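Local coordinates for protein propionate kinase (Francisella tularensis subsp. tularensis, PDB 3KHY) that probably makes acetyl phosphate from acetate and ATP, and can run the reverse reaction, as a magnesium-dependent homodimeric kinase of the acetokinase family, at residues A[342-347]-A[357-362]; A[312-317]-A[361-366]; A[295-300]-A[332-337]. All coordinates share one frame; numbering follows the deposited sequence.

Contact 1: residues A[342-347]-A[357-362]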
ATOM      1  N   GLY A 342     -12.961 -19.054   1.896  1.00 19.31           N
ATOM      2  CA  GLY A 342     -14.154 -19.532   2.573  1.00 21.79           C
ATOM      3  C   GLY A 342     -15.306 -18.536   2.645  1.00 21.70           C
ATOM      4  O   GLY A 342     -16.085 -18.570   3.596  1.00 18.06           O
ATOM      5  N   PHE A 343     -15.405 -17.648   1.653  1.00 18.32           N
ATOM      6  CA  PHE A 343     -16.556 -16.755   1.501  1.00 16.45           C
ATOM      7  C   PHE A 343     -17.391 -17.202   0.312  1.00 20.73           C
ATOM      8  O   PHE A 343     -16.856 -17.482  -0.764  1.00 15.69           O
ATOM      9  CB  PHE A 343     -16.112 -15.297   1.259  1.00 15.41           C
ATOM     10  CG  PHE A 343     -15.392 -14.668   2.430  1.00 16.16           C
ATOM     11  CD1 PHE A 343     -14.020 -14.798   2.568  1.00 11.99           C
ATOM     12  CD2 PHE A 343     -16.093 -13.939   3.381  1.00 17.23           C
ATOM     13  CE1 PHE A 343     -13.346 -14.218   3.644  1.00 15.96           C
ATOM     14  CE2 PHE A 343     -15.434 -13.366   4.465  1.00 14.14           C
ATOM     15  CZ  PHE A 343     -14.058 -13.500   4.592  1.00 16.95           C
HETATM   16  N   MSE A 344     -18.707 -17.249   0.496  1.00 16.45           N
HETATM   17  CA  MSE A 344     -19.621 -17.630  -0.583  1.00 14.61           C
HETATM   18  C   MSE A 344     -20.910 -16.869  -0.416  1.00 17.15           C
HETATM   19  O   MSE A 344     -21.476 -16.841   0.679  1.00 13.28           O
HETATM   20  CB  MSE A 344     -19.945 -19.123  -0.527  1.00 16.65           C
HETATM   21  CG  MSE A 344     -18.720 -20.023  -0.626  1.00 29.91           C
HETATM   22 SE   MSE A 344     -18.033 -20.061  -2.456  1.00 65.30          SE
HETATM   23  CE  MSE A 344     -19.728 -20.326  -3.402  1.00 43.93           C
ATOM     24  N   ILE A 345     -21.398 -16.296  -1.508  1.00 18.61           N
ATOM     25  CA  ILE A 345     -22.577 -15.454  -1.446  1.00 18.40           C
ATOM     26  C   ILE A 345     -23.826 -16.266  -1.746  1.00 22.36           C
ATOM     27  O   ILE A 345     -23.757 -17.278  -2.446  1.00 23.93           O
ATOM     28  CB  ILE A 345     -22.454 -14.290  -2.445  1.00 21.23           C
ATOM     29  CG1 ILE A 345     -23.010 -12.995  -1.834  1.00 26.06           C
ATOM     30  CG2 ILE A 345     -23.086 -14.661  -3.789  1.00 22.58           C
ATOM     31  CD1 ILE A 345     -22.622 -11.755  -2.581  1.00 23.59           C
ATOM     32  N   ASP A 346     -24.958 -15.845  -1.187  1.00 17.21           N
ATOM     33  CA  ASP A 346     -26.262 -16.389  -1.569  1.00 17.71           C
ATOM     34  C   ASP A 346     -26.923 -15.358  -2.472  1.00 18.33           C
ATOM     35  O   ASP A 346     -27.161 -14.216  -2.060  1.00 12.89           O
ATOM     36  CB  ASP A 346     -27.138 -16.646  -0.339  1.00 19.12           C
ATOM     37  CG  ASP A 346     -28.529 -17.152  -0.709  1.00 26.07           C
ATOM     38  OD1 ASP A 346     -29.344 -16.354  -1.227  1.00 23.58           O
ATOM     39  OD2 ASP A 346     -28.807 -18.351  -0.487  1.00 33.11           O
ATOM     40  N   HIS A 347     -27.212 -15.742  -3.708  1.00 23.74           N
ATOM     41  CA  HIS A 347     -27.633 -14.751  -4.691  1.00 24.78           C
ATOM     42  C   HIS A 347     -28.960 -14.060  -4.384  1.00 20.89           C
ATOM     43  O   HIS A 347     -29.075 -12.851  -4.550  1.00 17.53           O
ATOM     44  CB  HIS A 347     -27.590 -15.335  -6.106  1.00 27.79           C
ATOM     45  CG  HIS A 347     -26.197 -15.640  -6.566  1.00 32.70           C
ATOM     46  ND1 HIS A 347     -25.256 -14.656  -6.780  1.00 31.21           N
ATOM     47  CD2 HIS A 347     -25.574 -16.818  -6.816  1.00 37.38           C
ATOM     48  CE1 HIS A 347     -24.118 -15.213  -7.157  1.00 36.29           C
ATOM     49  NE2 HIS A 347     -24.283 -16.523  -7.189  1.00 36.41           N
ATOM     50  N   ILE A 357     -25.936 -12.084   3.771  1.00 13.23           N
ATOM     51  CA  ILE A 357     -25.988 -12.447   2.343  1.00 15.52           C
ATOM     52  C   ILE A 357     -25.072 -13.610   1.971  1.00 18.66           C
ATOM     53  O   ILE A 357     -24.889 -13.906   0.789  1.00 18.48           O
ATOM     54  CB  ILE A 357     -25.676 -11.250   1.420  1.00 16.62           C
ATOM     55  CG1 ILE A 357     -24.262 -10.715   1.684  1.00 16.62           C
ATOM     56  CG2 ILE A 357     -26.725 -10.151   1.606  1.00 16.09           C
ATOM     57  CD1 ILE A 357     -23.866  -9.513   0.787  1.00 14.80           C
ATOM     58  N   ASN A 358     -24.504 -14.268   2.975  1.00 16.18           N
ATOM     59  CA  ASN A 358     -23.654 -15.424   2.730  1.00 11.48           C
ATOM     60  C   ASN A 358     -24.468 -16.683   2.558  1.00 18.84           C
ATOM     61  O   ASN A 358     -25.600 -16.786   3.038  1.00 15.99           O
ATOM     62  CB  ASN A 358     -22.677 -15.647   3.894  1.00 11.91           C
ATOM     63  CG  ASN A 358     -23.379 -15.696   5.233  1.00 16.29           C
ATOM     64  OD1 ASN A 358     -23.756 -14.662   5.781  1.00 14.52           O
ATOM     65  ND2 ASN A 358     -23.561 -16.902   5.770  1.00 17.07           N
ATOM     66  N   SER A 359     -23.905 -17.658   1.864  0.60 17.52           N
ATOM     67  CA  SER A 359     -24.564 -18.952   1.755  0.60 20.15           C
ATOM     68  C   SER A 359     -24.192 -19.815   2.959  0.60 23.93           C
ATOM     69  O   SER A 359     -23.547 -19.350   3.899  0.60 21.10           O
ATOM     70  CB  SER A 359     -24.170 -19.659   0.458  0.60 20.46           C
ATOM     71  OG  SER A 359     -22.802 -20.029   0.484  0.60 25.68           O
ATOM     72  N   LYS A 360     -24.597 -21.078   2.912  1.00 23.26           N
ATOM     73  CA  LYS A 360     -24.398 -22.006   4.011  1.00 21.34           C
ATOM     74  C   LYS A 360     -22.934 -22.252   4.404  1.00 26.16           C
ATOM     75  O   LYS A 360     -22.583 -22.242   5.581  1.00 29.63           O
ATOM     76  CB  LYS A 360     -25.064 -23.341   3.651  1.00 27.83           C
ATOM     77  CG  LYS A 360     -24.818 -24.464   4.641  1.00 38.29           C
ATOM     78  CD  LYS A 360     -25.465 -25.757   4.148  1.00 47.15           C
ATOM     79  CE  LYS A 360     -26.605 -26.191   5.047  1.00 56.04           C
ATOM     80  NZ  LYS A 360     -26.143 -26.501   6.431  1.00 58.46           N
ATOM     81  N   ASN A 361     -22.075 -22.499   3.431  1.00 20.80           N
ATOM     82  CA  ASN A 361     -20.695 -22.820   3.784  1.00 30.64           C
ATOM     83  C   ASN A 361     -19.805 -21.604   3.563  1.00 32.43           C
ATOM     84  O   ASN A 361     -19.139 -21.480   2.531  1.00 32.89           O
ATOM     85  CB  ASN A 361     -20.186 -24.029   2.999  1.00 40.49           C
ATOM     86  CG  ASN A 361     -20.884 -25.325   3.396  1.00 50.67           C
ATOM     87  OD1 ASN A 361     -21.128 -25.588   4.577  1.00 49.35           O
ATOM     88  ND2 ASN A 361     -21.205 -26.141   2.402  1.00 55.80           N
ATOM     89  N   SER A 362     -19.816 -20.698   4.531  1.00 23.18           N
ATOM     90  CA  SER A 362     -19.180 -19.404   4.346  1.00 17.95           C
ATOM     91  C   SER A 362     -19.050 -18.684   5.662  1.00 19.51           C
ATOM     92  O   SER A 362     -19.868 -18.872   6.556  1.00 16.64           O
ATOM     93  CB  SER A 362     -20.021 -18.536   3.396  1.00 17.42           C
ATOM     94  OG  SER A 362     -19.458 -17.230   3.265  1.00 15.63           O
TER

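Contact 2: residues A[312-317]-A[361-366]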
ATOM      1  N   ASN A 312      -8.877 -14.764  15.243  1.00 19.66           N
ATOM      2  CA  ASN A 312      -8.989 -16.177  15.549  1.00 27.78           C
ATOM      3  C   ASN A 312     -10.294 -16.675  14.943  1.00 24.85           C
ATOM      4  O   ASN A 312     -10.346 -17.729  14.311  1.00 28.89           O
ATOM      5  CB  ASN A 312      -8.996 -16.409  17.058  1.00 33.07           C
ATOM      6  CG  ASN A 312      -9.141 -17.873  17.411  1.00 44.65           C
ATOM      7  OD1 ASN A 312      -8.287 -18.693  17.070  1.00 47.47           O
ATOM      8  ND2 ASN A 312     -10.228 -18.213  18.092  1.00 47.81           N
ATOM      9  N   LYS A 313     -11.342 -15.888  15.134  1.00 22.20           N
ATOM     10  CA  LYS A 313     -12.656 -16.184  14.575  1.00 23.38           C
ATOM     11  C   LYS A 313     -13.271 -14.904  14.032  1.00 21.72           C
ATOM     12  O   LYS A 313     -13.616 -13.995  14.793  1.00 21.94           O
ATOM     13  CB  LYS A 313     -13.566 -16.786  15.648  1.00 31.49           C
ATOM     14  CG  LYS A 313     -14.997 -17.075  15.184  1.00 41.36           C
ATOM     15  CD  LYS A 313     -15.801 -17.719  16.312  1.00 48.27           C
ATOM     16  CE  LYS A 313     -17.288 -17.794  15.987  1.00 52.01           C
ATOM     17  NZ  LYS A 313     -18.109 -18.132  17.199  1.00 48.24           N
ATOM     18  N   LEU A 314     -13.407 -14.819  12.714  1.00 20.73           N
ATOM     19  CA  LEU A 314     -14.063 -13.662  12.107  1.00 18.25           C
ATOM     20  C   LEU A 314     -15.570 -13.763  12.278  1.00 16.99           C
ATOM     21  O   LEU A 314     -16.161 -14.753  11.853  1.00 19.27           O
ATOM     22  CB  LEU A 314     -13.725 -13.579  10.613  1.00 19.47           C
ATOM     23  CG  LEU A 314     -14.434 -12.456   9.852  1.00 16.98           C
ATOM     24  CD1 LEU A 314     -13.880 -11.109  10.295  1.00 15.15           C
ATOM     25  CD2 LEU A 314     -14.301 -12.626   8.325  1.00 15.94           C
ATOM     26  N   ASP A 315     -16.203 -12.751  12.883  1.00 14.57           N
ATOM     27  CA  ASP A 315     -17.661 -12.777  13.052  1.00 19.78           C
ATOM     28  C   ASP A 315     -18.368 -12.533  11.727  1.00 21.54           C
ATOM     29  O   ASP A 315     -19.311 -13.248  11.375  1.00 20.76           O
ATOM     30  CB  ASP A 315     -18.137 -11.726  14.059  1.00 19.88           C
ATOM     31  CG  ASP A 315     -17.737 -12.050  15.489  1.00 24.32           C
ATOM     32  OD1 ASP A 315     -17.531 -13.245  15.806  1.00 26.06           O
ATOM     33  OD2 ASP A 315     -17.636 -11.096  16.289  1.00 24.59           O
ATOM     34  N   ALA A 316     -17.924 -11.505  11.007  1.00 17.67           N
ATOM     35  CA  ALA A 316     -18.502 -11.177   9.701  1.00 11.76           C
ATOM     36  C   ALA A 316     -17.619 -10.246   8.895  1.00 11.63           C
ATOM     37  O   ALA A 316     -16.832  -9.471   9.456  1.00 14.22           O
ATOM     38  CB  ALA A 316     -19.866 -10.537   9.876  1.00 12.33           C
ATOM     39  N   LEU A 317     -17.762 -10.325   7.580  1.00 14.96           N
ATOM     40  CA  LEU A 317     -17.331  -9.256   6.686  1.00 17.53           C
ATOM     41  C   LEU A 317     -18.577  -8.400   6.478  1.00 16.59           C
ATOM     42  O   LEU A 317     -19.644  -8.944   6.176  1.00 15.87           O
ATOM     43  CB  LEU A 317     -16.870  -9.836   5.356  1.00 14.40           C
ATOM     44  CG  LEU A 317     -16.650  -8.836   4.214  1.00 16.47           C
ATOM     45  CD1 LEU A 317     -15.579  -7.798   4.592  1.00 14.89           C
ATOM     46  CD2 LEU A 317     -16.258  -9.581   2.944  1.00 17.16           C
ATOM     47  N   ASN A 361     -22.075 -22.499   3.431  1.00 20.80           N
ATOM     48  CA  ASN A 361     -20.695 -22.820   3.784  1.00 30.64           C
ATOM     49  C   ASN A 361     -19.805 -21.604   3.563  1.00 32.43           C
ATOM     50  O   ASN A 361     -19.139 -21.480   2.531  1.00 32.89           O
ATOM     51  CB  ASN A 361     -20.186 -24.029   2.999  1.00 40.49           C
ATOM     52  CG  ASN A 361     -20.884 -25.325   3.396  1.00 50.67           C
ATOM     53  OD1 ASN A 361     -21.128 -25.588   4.577  1.00 49.35           O
ATOM     54  ND2 ASN A 361     -21.205 -26.141   2.402  1.00 55.80           N
ATOM     55  N   SER A 362     -19.816 -20.698   4.531  1.00 23.18           N
ATOM     56  CA  SER A 362     -19.180 -19.404   4.346  1.00 17.95           C
ATOM     57  C   SER A 362     -19.050 -18.684   5.662  1.00 19.51           C
ATOM     58  O   SER A 362     -19.868 -18.872   6.556  1.00 16.64           O
ATOM     59  CB  SER A 362     -20.021 -18.536   3.396  1.00 17.42           C
ATOM     60  OG  SER A 362     -19.458 -17.230   3.265  1.00 15.63           O
ATOM     61  N   HIS A 363     -18.010 -17.868   5.782  1.00 18.11           N
ATOM     62  CA  HIS A 363     -17.995 -16.811   6.779  1.00 16.38           C
ATOM     63  C   HIS A 363     -19.255 -15.983   6.607  1.00 17.39           C
ATOM     64  O   HIS A 363     -19.791 -15.885   5.502  1.00 14.15           O
ATOM     65  CB  HIS A 363     -16.798 -15.889   6.563  1.00 13.48           C
ATOM     66  CG  HIS A 363     -15.473 -16.563   6.751  1.00 19.49           C
ATOM     67  ND1 HIS A 363     -15.092 -17.138   7.943  1.00 22.79           N
ATOM     68  CD2 HIS A 363     -14.440 -16.750   5.895  1.00 21.85           C
ATOM     69  CE1 HIS A 363     -13.877 -17.644   7.817  1.00 27.36           C
ATOM     70  NE2 HIS A 363     -13.463 -17.426   6.581  1.00 21.64           N
ATOM     71  N   ASN A 364     -19.717 -15.364   7.687  1.00 16.85           N
ATOM     72  CA  ASN A 364     -20.840 -14.438   7.583  1.00 18.94           C
ATOM     73  C   ASN A 364     -20.468 -13.257   6.718  1.00 13.47           C
ATOM     74  O   ASN A 364     -19.359 -12.717   6.836  1.00 15.45           O
ATOM     75  CB  ASN A 364     -21.254 -13.914   8.956  1.00 13.90           C
ATOM     76  CG  ASN A 364     -21.919 -14.968   9.801  1.00 21.78           C
ATOM     77  OD1 ASN A 364     -22.599 -15.850   9.278  1.00 15.51           O
ATOM     78  ND2 ASN A 364     -21.729 -14.885  11.127  1.00 18.02           N
ATOM     79  N   ILE A 365     -21.402 -12.846   5.864  1.00 17.11           N
ATOM     80  CA  ILE A 365     -21.246 -11.654   5.053  1.00 15.66           C
ATOM     81  C   ILE A 365     -22.514 -10.838   5.252  1.00 16.09           C
ATOM     82  O   ILE A 365     -23.615 -11.359   5.108  1.00 13.60           O
ATOM     83  CB  ILE A 365     -21.072 -11.991   3.555  1.00 13.52           C
ATOM     84  CG1 ILE A 365     -19.898 -12.956   3.343  1.00 15.21           C
ATOM     85  CG2 ILE A 365     -20.884 -10.699   2.731  1.00 14.16           C
ATOM     86  CD1 ILE A 365     -19.965 -13.746   2.037  1.00 13.63           C
HETATM   87  N   MSE A 366     -22.363  -9.567   5.604  1.00 14.61           N
HETATM   88  CA  MSE A 366     -23.504  -8.764   6.007  1.00 12.11           C
HETATM   89  C   MSE A 366     -23.593  -7.491   5.209  1.00 13.49           C
HETATM   90  O   MSE A 366     -22.613  -7.048   4.620  1.00 13.01           O
HETATM   91  CB  MSE A 366     -23.414  -8.394   7.500  1.00 15.76           C
HETATM   92  CG  MSE A 366     -23.235  -9.601   8.403  1.00 20.33           C
HETATM   93 SE   MSE A 366     -23.114  -9.184  10.314  1.00 25.93          SE
HETATM   94  CE  MSE A 366     -24.970  -8.555  10.601  1.00 15.07           C
TER
HETATM   95  O   HOH W   1     -18.326 -15.950  10.195  1.00 22.31           O
HETATM   96  O   HOH W   2     -16.071 -17.173  10.409  1.00 34.28           O

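Contact 3: residues A[295-300]-A[332-337]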
ATOM      1  N   ILE A 295     -10.520  -4.141 -11.120  1.00 12.79           N
ATOM      2  CA  ILE A 295      -9.468  -3.514 -10.300  1.00 10.36           C
ATOM      3  C   ILE A 295     -10.029  -3.130  -8.923  1.00 10.93           C
ATOM      4  O   ILE A 295      -9.436  -3.426  -7.892  1.00 11.32           O
ATOM      5  CB  ILE A 295      -8.854  -2.302 -11.017  1.00 13.03           C
ATOM      6  CG1 ILE A 295      -8.160  -2.758 -12.303  1.00 12.05           C
ATOM      7  CG2 ILE A 295      -7.845  -1.597 -10.118  1.00 14.37           C
ATOM      8  CD1 ILE A 295      -7.668  -1.605 -13.170  1.00 15.19           C
ATOM      9  N   PHE A 296     -11.179  -2.474  -8.912  1.00 11.33           N
ATOM     10  CA  PHE A 296     -11.830  -2.060  -7.664  1.00  9.10           C
ATOM     11  C   PHE A 296     -12.106  -3.265  -6.762  1.00 12.47           C
ATOM     12  O   PHE A 296     -11.725  -3.282  -5.589  1.00 15.44           O
ATOM     13  CB  PHE A 296     -13.122  -1.331  -8.044  1.00 10.79           C
ATOM     14  CG  PHE A 296     -13.987  -0.886  -6.887  1.00 15.59           C
ATOM     15  CD1 PHE A 296     -14.838  -1.778  -6.252  1.00 14.34           C
ATOM     16  CD2 PHE A 296     -14.040   0.458  -6.526  1.00 14.05           C
ATOM     17  CE1 PHE A 296     -15.669  -1.366  -5.227  1.00 13.37           C
ATOM     18  CE2 PHE A 296     -14.877   0.884  -5.502  1.00 18.76           C
ATOM     19  CZ  PHE A 296     -15.697  -0.028  -4.852  1.00 15.59           C
ATOM     20  N   SER A 297     -12.764  -4.283  -7.309  1.00 10.22           N
ATOM     21  CA  SER A 297     -13.191  -5.418  -6.494  1.00 10.64           C
ATOM     22  C   SER A 297     -12.011  -6.218  -5.963  1.00 11.55           C
ATOM     23  O   SER A 297     -12.029  -6.671  -4.828  1.00 11.19           O
ATOM     24  CB  SER A 297     -14.116  -6.343  -7.291  1.00 10.94           C
ATOM     25  OG  SER A 297     -15.270  -5.648  -7.748  1.00 15.23           O
ATOM     26  N   HIS A 298     -11.002  -6.416  -6.806  1.00 15.14           N
ATOM     27  CA  HIS A 298      -9.822  -7.186  -6.397  1.00 14.57           C
ATOM     28  C   HIS A 298      -9.072  -6.499  -5.267  1.00 16.58           C
ATOM     29  O   HIS A 298      -8.576  -7.146  -4.340  1.00 12.42           O
ATOM     30  CB  HIS A 298      -8.887  -7.386  -7.576  1.00 10.98           C
ATOM     31  CG  HIS A 298      -7.693  -8.220  -7.248  1.00 18.52           C
ATOM     32  ND1 HIS A 298      -7.776  -9.580  -7.036  1.00 31.55           N
ATOM     33  CD2 HIS A 298      -6.393  -7.888  -7.083  1.00 15.45           C
ATOM     34  CE1 HIS A 298      -6.574 -10.050  -6.754  1.00 28.21           C
ATOM     35  NE2 HIS A 298      -5.717  -9.046  -6.782  1.00 23.93           N
ATOM     36  N   ARG A 299      -8.988  -5.173  -5.324  1.00 12.57           N
ATOM     37  CA  ARG A 299      -8.296  -4.471  -4.253  1.00 10.88           C
ATOM     38  C   ARG A 299      -9.043  -4.631  -2.924  1.00 11.52           C
ATOM     39  O   ARG A 299      -8.418  -4.887  -1.884  1.00 12.13           O
ATOM     40  CB  ARG A 299      -8.060  -2.991  -4.570  1.00  9.74           C
ATOM     41  CG  ARG A 299      -7.190  -2.351  -3.481  1.00 19.07           C
ATOM     42  CD  ARG A 299      -6.669  -0.980  -3.826  1.00 22.87           C
ATOM     43  NE  ARG A 299      -5.997  -0.900  -5.128  1.00 16.74           N
ATOM     44  CZ  ARG A 299      -5.690   0.262  -5.692  1.00 23.36           C
ATOM     45  NH1 ARG A 299      -5.990   1.387  -5.042  1.00 17.50           N
ATOM     46  NH2 ARG A 299      -5.105   0.309  -6.884  1.00 18.82           N
ATOM     47  N   VAL A 300     -10.373  -4.534  -2.951  1.00  8.75           N
ATOM     48  CA  VAL A 300     -11.133  -4.772  -1.712  1.00  9.69           C
ATOM     49  C   VAL A 300     -10.864  -6.191  -1.202  1.00 10.50           C
ATOM     50  O   VAL A 300     -10.629  -6.400  -0.008  1.00 12.28           O
ATOM     51  CB  VAL A 300     -12.665  -4.606  -1.901  1.00 11.56           C
ATOM     52  CG1 VAL A 300     -13.419  -4.996  -0.599  1.00  9.26           C
ATOM     53  CG2 VAL A 300     -13.012  -3.179  -2.339  1.00 16.84           C
ATOM     54  N   LYS A 332     -21.151  -9.189  -5.084  1.00 10.76           N
ATOM     55  CA  LYS A 332     -20.989 -10.513  -5.684  1.00 15.32           C
ATOM     56  C   LYS A 332     -19.577 -10.674  -6.268  1.00 14.40           C
ATOM     57  O   LYS A 332     -18.941 -11.714  -6.133  1.00 15.07           O
ATOM     58  CB  LYS A 332     -22.037 -10.728  -6.773  1.00 13.64           C
ATOM     59  CG  LYS A 332     -21.786 -11.945  -7.666  1.00 20.06           C
ATOM     60  CD  LYS A 332     -22.843 -12.039  -8.766  1.00 31.30           C
ATOM     61  CE  LYS A 332     -22.665 -13.293  -9.607  1.00 44.15           C
ATOM     62  NZ  LYS A 332     -23.597 -13.326 -10.779  1.00 51.80           N
ATOM     63  N   ASN A 333     -19.094  -9.627  -6.917  1.00 14.82           N
ATOM     64  CA  ASN A 333     -17.799  -9.683  -7.559  1.00 16.25           C
ATOM     65  C   ASN A 333     -16.712  -9.802  -6.491  1.00 13.49           C
ATOM     66  O   ASN A 333     -15.825 -10.647  -6.582  1.00 12.71           O
ATOM     67  CB  ASN A 333     -17.584  -8.444  -8.429  1.00 14.43           C
ATOM     68  CG  ASN A 333     -16.325  -8.535  -9.272  1.00 21.34           C
ATOM     69  OD1 ASN A 333     -15.240  -8.841  -8.768  1.00 17.34           O
ATOM     70  ND2 ASN A 333     -16.460  -8.265 -10.564  1.00 17.21           N
ATOM     71  N   ILE A 334     -16.800  -8.971  -5.461  1.00 12.75           N
ATOM     72  CA  ILE A 334     -15.820  -9.033  -4.378  1.00 14.36           C
ATOM     73  C   ILE A 334     -15.793 -10.409  -3.693  1.00 12.80           C
ATOM     74  O   ILE A 334     -14.731 -10.970  -3.450  1.00 14.03           O
ATOM     75  CB  ILE A 334     -16.074  -7.916  -3.358  1.00 11.81           C
ATOM     76  CG1 ILE A 334     -15.764  -6.559  -4.013  1.00 13.46           C
ATOM     77  CG2 ILE A 334     -15.217  -8.113  -2.115  1.00 13.91           C
ATOM     78  CD1 ILE A 334     -16.262  -5.365  -3.209  1.00 10.87           C
ATOM     79  N   ILE A 335     -16.961 -10.957  -3.380  1.00 14.62           N
ATOM     80  CA  ILE A 335     -17.014 -12.252  -2.697  1.00 13.90           C
ATOM     81  C   ILE A 335     -16.506 -13.367  -3.615  1.00 14.83           C
ATOM     82  O   ILE A 335     -15.836 -14.316  -3.180  1.00 16.34           O
ATOM     83  CB  ILE A 335     -18.442 -12.534  -2.189  1.00 14.03           C
ATOM     84  CG1 ILE A 335     -18.826 -11.492  -1.132  1.00 11.91           C
ATOM     85  CG2 ILE A 335     -18.568 -13.960  -1.644  1.00 15.62           C
ATOM     86  CD1 ILE A 335     -17.854 -11.403   0.039  1.00 14.58           C
ATOM     87  N   SER A 336     -16.820 -13.249  -4.898  1.00 15.77           N
ATOM     88  CA  SER A 336     -16.279 -14.162  -5.898  1.00 18.34           C
ATOM     89  C   SER A 336     -14.756 -14.259  -5.778  1.00 19.86           C
ATOM     90  O   SER A 336     -14.177 -15.349  -5.833  1.00 20.33           O
ATOM     91  CB  SER A 336     -16.655 -13.678  -7.300  1.00 24.75           C
ATOM     92  OG  SER A 336     -16.218 -14.600  -8.272  1.00 33.67           O
ATOM     93  N   LYS A 337     -14.106 -13.116  -5.597  1.00 14.54           N
ATOM     94  CA  LYS A 337     -12.646 -13.101  -5.531  1.00 16.53           C
ATOM     95  C   LYS A 337     -12.112 -13.640  -4.203  1.00 15.67           C
ATOM     96  O   LYS A 337     -10.919 -13.880  -4.062  1.00 16.22           O
ATOM     97  CB  LYS A 337     -12.121 -11.690  -5.829  1.00 19.51           C
ATOM     98  CG  LYS A 337     -12.293 -11.332  -7.313  1.00 17.31           C
ATOM     99  CD  LYS A 337     -11.933  -9.894  -7.636  1.00 16.65           C
ATOM    100  CE  LYS A 337     -11.790  -9.701  -9.155  1.00 17.72           C
ATOM    101  NZ  LYS A 337     -12.987 -10.166  -9.939  1.00 14.52           N
TER

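Contact 1: residues A[342-347]-A[357-362]
The backbone N of M344 donates to S362 OG (2.9 Å). The chi1 of S362 (176°) sets OG opposite its own backbone N, where it meets M344 N. M344 O then accepts S359 N (2.8 Å), which comes from above the carbonyl plane. D346 N gives a nearly straight bond to I357 O (2.8 Å, 178° at the hydrogen). I345 and N358 lie between these last two bonds as a single beta bridge, so two loops are paired for a few residues without forming a regular strand. Next to the D346 bond, I345 CG1 packs on I357 O (3.4 Å), and the two CD1 methyls of I345 and I357 meet at 4.2 Å.

A second shell positions these groups. S362 OG also donates to H363 O. N358 ND2 bonds S359 O, while its OD1 takes the N-H of I365. D346 is the N-cap residue of helix 347-351, and its OD1 accepts K349 N. F343 is buried, and its ring meets that of H363 at about 50°. Two backbone bonds and one serine hydroxyl pair the loops across this surface site, consistent with a set register either side of helix 347-351.

Contact 2: residues A[312-317]-A[361-366]
M366, a selenomethionine, overlaps the methyl of A316, with SE 3.5 Å from A316 CB and CG beside the same methyl. A chi1 of -54° and an extended chi2 put SE there. The other neighbour of A316 CB is N364 CB, at 3.8 Å. The methyl is thus lined by two residues of the partner segment.

N364 reaches across with its amide. ND2 donates to D315 O (2.9 Å), nearly along the C=O axis, although the acceptor is somewhat out of the amide plane. With chi1 at -71°, CG sits beside the backbone N, which brings ND2 to D315 O. The side chain of D315 points away, and its OD2 accepts N195 N.

Beyond this point the segments become parallel strands, 316-320 and 365-367. They belong to a mixed sheet of the ASKHA-type fold, and 365-367 is one of its two edge strands within the chain. L317 N bonds N364 O (3.0 Å), and M366 N bonds L317 O (2.8 Å). L317 and I365 form the bridge and share a face of the sheet, where I335 of helix 328-337 packs on both.

Two waters bridge the segments ahead of the strands. One molecule donates to L314 O and accepts N364 N (2.9 Å from its oxygen). A second donates to L314 O and lies in the plane of the H363 ring, 2.7 Å from ND1. L314 CD2 approaches this ring obliquely, 4.4 Å from H363 CG.

Contact 3: residues A[295-300]-A[332-337]
S297 lies against N333 and I334 where two helices of the ASKHA-type fold pack together. The segments of helices 287-307 and 328-337 approach to 8.5 Å between axes and cross at -51°. S297 and I334 are the closest pair of backbones, so a small side chain lies at the tightest point.

The apolar contacts centre on I334. Its CG1 rests on S297 CB at 3.7 Å. Its CD1 reaches further, to V300 CG1 at 3.9 Å, and CG2 also touches that methyl. The I334 and V300 side chains cross at about a right angle. I334 also packs on F319 of strand 316-320. It comes within about 4 Å, between side chains, of L201, a predicted ATP-binding residue. This places the helix pair close to the probable nucleotide site.

The polar contacts gather around E294, one turn before H298. K337 NZ forms a salt bridge with E294 OE1 and also donates to N333 OD1 (2.9 Å). N333 ND2 donates to E294 OE2, so the amide of N333 is held at both ends. Its OD1 also lies against S297 CB at 3.1 Å. The hydroxyl of S297 is bonded instead to I293 O, in its own helix.

H298 links this contact to the dimer. Its NE2 is hydrogen-bonded to Y310 OH of the second subunit, and its ring meets Y152 of that subunit edge-to-face. Within its own subunit H298 meets the aliphatic chain of K337, which runs past it, extended until it bends at chi4 (53°). K337 CD lies 3.7 Å from H298 CA and sits at the edge of the imidazole, near its plane.

How the contacts relate
From the N terminus, helix 287-307 supplies 295-300 first, and 312-317 follows, leading into strand 316-320. Contact 3 closes when helix 328-337 returns to the first helix. Contact 1 opens after that and closes the short loop around helix 347-351. Contact 2 closes last, bringing strand 365-367 alongside strand 316-320. Contact 1 is nested within the span of contact 2, and both end on the same stretch, sharing N361 and S362. Contacts 2 and 3 cross, because their segments alternate. Helix 328-337 joins all three: I335 packs on L317 and I365 of contact 2 and on I345 of contact 1. Together they tie the sheet edge, two helices and a surface loop.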